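PDB 2HR3: probable transcriptional regulator, which probably binds DNA as a dimer through winged helix-turn-helix domains of the MarR family and so regulates transcription. Local coordinates for residues A[39-47]-A[56-67]. Numbering follows the deposited sequence.
Sequences VVLGAIDRL and LAAAERMRSSNL
V39 lays CG1 beside the carboxylate of E60, 3.9 Å from OE1, the same group that R46 also approaches. V40 is a fork on which a leucine branch rests: CG1 and CG2 each lie 3.9 Å from CD1 of L67, so that this methyl straddles both valine branches, while CG2 also meets SE of selenomethionine M62. One turn on, A43 points toward 56-67, and its small CB is shared, 3.6 Å from CD2 of L56 and 3.5 Å from OE2 of E60. L56 thus splits its two methyls, since CD1 goes to CG1 of I44 at 3.9 Å. R46 bends at chi3 (-61°), which folds its guanidinium back along its own helix, with the backbone N of A43 against one face of the group, near its rim. From there NH2 forms a salt bridge with OE2 of E60 at 3.0 Å; the N-H...O angle of 129° makes the hydrogen bond weak, and the guanidinium and carboxylate planes are 57° apart, so this is no flat two-pronged pairing. At the helix end, L47 sets CD1 4.0 Å from CB of A59. Just beyond A59 the end of the partner helix fits a Schellman motif with R61, at positive phi, as C-prime residue, although its bond from M62 N to A57 O is doubtful. The contact joins helix 32-46 to both helices of the probable helix-turn-helix, 53-59 and 64-76. V40 continues onto L70, L71 and L74 of helix 64-76, I44 and L56 reach V94 of strand 93-96, and D45 forms a salt bridge with R108 of helix 98-122.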
loop_
_atom_site.group_PDB
_atom_site.type_symbol
_atom_site.label_atom_id
_atom_site.label_comp_id
_atom_site.label_asym_id
_atom_site.label_seq_id
_atom_site.Cartn_x
_atom_site.Cartn_y
_atom_site.Cartn_z
ATOM N N VAL A 39 1.949 -2.133 10.110
ATOM C CA VAL A 39 0.758 -1.554 9.476
ATOM C C VAL A 39 -0.188 -0.966 10.519
ATOM O O VAL A 39 -0.502 0.205 10.447
ATOM C CB VAL A 39 -0.032 -2.657 8.672
ATOM C CG1 VAL A 39 -1.383 -2.210 8.286
ATOM C CG2 VAL A 39 0.750 -3.118 7.450
ATOM N N VAL A 40 -0.581 -1.758 11.529
ATOM C CA VAL A 40 -1.446 -1.233 12.577
ATOM C C VAL A 40 -0.807 0.001 13.232
ATOM O O VAL A 40 -1.437 1.064 13.370
ATOM C CB VAL A 40 -1.830 -2.368 13.609
ATOM C CG1 VAL A 40 -2.593 -1.815 14.818
ATOM C CG2 VAL A 40 -2.646 -3.440 12.900
ATOM N N LEU A 41 0.448 -0.131 13.622
ATOM C CA LEU A 41 1.229 0.964 14.252
ATOM C C LEU A 41 1.317 2.225 13.431
ATOM O O LEU A 41 1.241 3.372 13.941
ATOM C CB LEU A 41 2.671 0.488 14.471
ATOM C CG LEU A 41 3.325 0.251 15.850
ATOM C CD1 LEU A 41 2.385 -0.238 16.904
ATOM C CD2 LEU A 41 4.503 -0.630 15.652
ATOM N N GLY A 42 1.522 2.019 12.138
ATOM C CA GLY A 42 1.716 3.143 11.290
ATOM C C GLY A 42 0.417 3.856 11.092
ATOM O O GLY A 42 0.416 5.048 11.002
ATOM N N ALA A 43 -0.650 3.085 10.926
ATOM C CA ALA A 43 -1.983 3.563 10.925
ATOM C C ALA A 43 -2.364 4.418 12.129
ATOM O O ALA A 43 -2.949 5.489 11.969
ATOM C CB ALA A 43 -2.916 2.405 10.777
ATOM N N ILE A 44 -2.012 3.992 13.338
ATOM C CA ILE A 44 -2.317 4.788 14.546
ATOM C C ILE A 44 -1.589 6.137 14.560
ATOM O O ILE A 44 -2.100 7.136 15.085
ATOM C CB ILE A 44 -1.853 4.004 15.809
ATOM C CG1 ILE A 44 -2.800 2.835 16.082
ATOM C CG2 ILE A 44 -1.711 4.884 16.986
ATOM C CD1 ILE A 44 -2.249 1.760 16.958
ATOM N N ASP A 45 -0.335 6.134 14.093
ATOM C CA ASP A 45 0.468 7.346 14.109
ATOM C C ASP A 45 -0.084 8.292 13.045
ATOM O O ASP A 45 -0.233 9.486 13.276
ATOM C CB ASP A 45 1.913 6.994 13.856
ATOM C CG ASP A 45 2.784 8.229 13.551
ATOM O OD1 ASP A 45 3.049 9.022 14.504
ATOM O OD2 ASP A 45 3.207 8.377 12.359
ATOM N N ARG A 46 -0.442 7.727 11.901
ATOM C CA ARG A 46 -1.042 8.515 10.868
ATOM C C ARG A 46 -2.264 9.247 11.383
ATOM O O ARG A 46 -2.334 10.457 11.218
ATOM C CB ARG A 46 -1.380 7.673 9.647
ATOM C CG ARG A 46 -0.126 7.396 8.801
ATOM C CD ARG A 46 -0.428 7.027 7.359
ATOM N NE ARG A 46 -1.223 5.814 7.246
ATOM C CZ ARG A 46 -0.756 4.569 7.329
ATOM N NH1 ARG A 46 0.525 4.331 7.547
ATOM N NH2 ARG A 46 -1.597 3.544 7.184
ATOM N N LEU A 47 -3.198 8.525 12.026
ATOM C CA LEU A 47 -4.468 9.113 12.531
ATOM C C LEU A 47 -4.317 9.951 13.781
ATOM O O LEU A 47 -5.333 10.388 14.377
ATOM C CB LEU A 47 -5.506 8.032 12.814
ATOM C CG LEU A 47 -5.970 7.242 11.609
ATOM C CD1 LEU A 47 -6.644 5.966 12.120
ATOM C CD2 LEU A 47 -6.860 8.078 10.678
ATOM N N LEU A 56 -9.686 3.101 13.251
ATOM C CA LEU A 56 -8.524 2.460 12.736
ATOM C C LEU A 56 -8.924 1.366 11.746
ATOM O O LEU A 56 -8.364 1.307 10.634
ATOM C CB LEU A 56 -7.826 1.791 13.908
ATOM C CG LEU A 56 -6.319 1.785 14.090
ATOM C CD1 LEU A 56 -6.047 0.859 15.325
ATOM C CD2 LEU A 56 -5.679 1.318 12.872
ATOM N N ALA A 57 -9.823 0.468 12.169
ATOM C CA ALA A 57 -10.351 -0.518 11.251
ATOM C C ALA A 57 -10.874 0.170 9.955
ATOM O O ALA A 57 -10.494 -0.232 8.838
ATOM C CB ALA A 57 -11.411 -1.288 11.865
ATOM N N ALA A 58 -11.673 1.227 10.099
ATOM C CA ALA A 58 -12.239 1.882 8.953
ATOM C C ALA A 58 -11.194 2.447 8.015
ATOM O O ALA A 58 -11.314 2.292 6.808
ATOM C CB ALA A 58 -13.207 3.004 9.382
ATOM N N ALA A 59 -10.180 3.104 8.561
ATOM C CA ALA A 59 -9.112 3.715 7.783
ATOM C C ALA A 59 -8.241 2.724 7.060
ATOM O O ALA A 59 -7.544 3.075 6.098
ATOM C CB ALA A 59 -8.223 4.546 8.692
ATOM N N GLU A 60 -8.186 1.508 7.582
ATOM C CA GLU A 60 -7.330 0.466 7.028
ATOM C C GLU A 60 -8.226 -0.540 6.323
ATOM O O GLU A 60 -7.780 -1.617 5.967
ATOM C CB GLU A 60 -6.543 -0.179 8.159
ATOM C CG GLU A 60 -5.568 0.769 8.721
ATOM C CD GLU A 60 -4.554 1.240 7.663
ATOM O OE1 GLU A 60 -3.969 0.380 6.951
ATOM O OE2 GLU A 60 -4.341 2.470 7.542
ATOM N N ARG A 61 -9.496 -0.165 6.117
ATOM C CA ARG A 61 -10.510 -1.089 5.582
ATOM C C ARG A 61 -10.286 -2.480 6.190
ATOM O O ARG A 61 -10.529 -3.532 5.583
ATOM C CB ARG A 61 -10.514 -1.124 4.041
ATOM C CG ARG A 61 -10.012 0.173 3.355
ATOM C CD ARG A 61 -11.013 1.338 3.565
ATOM N NE ARG A 61 -12.380 0.947 3.192
ATOM C CZ ARG A 61 -13.422 0.850 4.024
ATOM N NH1 ARG A 61 -13.269 1.091 5.342
ATOM N NH2 ARG A 61 -14.625 0.474 3.543
HETATM N N MSE A 62 -9.856 -2.457 7.432
HETATM C CA MSE A 62 -9.586 -3.667 8.126
HETATM C C MSE A 62 -10.854 -4.091 8.778
HETATM O O MSE A 62 -11.655 -3.256 9.158
HETATM C CB MSE A 62 -8.574 -3.425 9.204
HETATM C CG MSE A 62 -7.201 -3.454 8.723
HETATM SE SE MSE A 62 -6.063 -3.606 10.307
HETATM C CE MSE A 62 -6.448 -5.522 10.842
ATOM N N ARG A 63 -10.971 -5.396 8.945
ATOM C CA ARG A 63 -12.074 -6.010 9.612
ATOM C C ARG A 63 -11.978 -5.867 11.142
ATOM O O ARG A 63 -10.943 -6.134 11.746
ATOM C CB ARG A 63 -12.154 -7.472 9.159
ATOM C CG ARG A 63 -12.598 -7.546 7.666
ATOM C CD ARG A 63 -12.303 -8.880 6.962
ATOM N NE ARG A 63 -13.444 -9.801 6.988
ATOM C CZ ARG A 63 -13.548 -10.879 6.229
ATOM N NH1 ARG A 63 -12.586 -11.197 5.359
ATOM N NH2 ARG A 63 -14.632 -11.621 6.313
ATOM N N SER A 64 -13.074 -5.399 11.743
ATOM C CA SER A 64 -13.212 -5.289 13.217
ATOM C C SER A 64 -12.635 -6.517 13.936
ATOM O O SER A 64 -11.717 -6.407 14.750
ATOM C CB SER A 64 -14.687 -5.057 13.582
ATOM O OG SER A 64 -14.841 -4.453 14.868
ATOM N N SER A 65 -13.141 -7.692 13.582
ATOM C CA SER A 65 -12.685 -8.983 14.163
ATOM C C SER A 65 -11.166 -9.156 14.195
ATOM O O SER A 65 -10.640 -9.778 15.086
ATOM C CB SER A 65 -13.320 -10.187 13.408
ATOM O OG SER A 65 -12.873 -10.262 12.036
ATOM N N ASN A 66 -10.475 -8.591 13.215
ATOM C CA ASN A 66 -9.076 -8.942 12.897
ATOM C C ASN A 66 -8.039 -8.051 13.596
ATOM O O ASN A 66 -7.029 -8.501 14.152
ATOM C CB ASN A 66 -8.935 -8.818 11.382
ATOM C CG ASN A 66 -7.651 -9.350 10.898
ATOM O OD1 ASN A 66 -6.632 -8.648 10.898
ATOM N ND2 ASN A 66 -7.654 -10.623 10.500
ATOM N N LEU A 67 -8.328 -6.755 13.512
ATOM C CA LEU A 67 -7.758 -5.705 14.344
ATOM C C LEU A 67 -7.815 -5.990 15.867
ATOM O O LEU A 67 -6.919 -5.597 16.638
ATOM C CB LEU A 67 -8.511 -4.392 14.058
ATOM C CG LEU A 67 -7.770 -3.198 14.671
ATOM C CD1 LEU A 67 -6.265 -3.158 14.261
ATOM C CD2 LEU A 67 -8.458 -1.933 14.349
#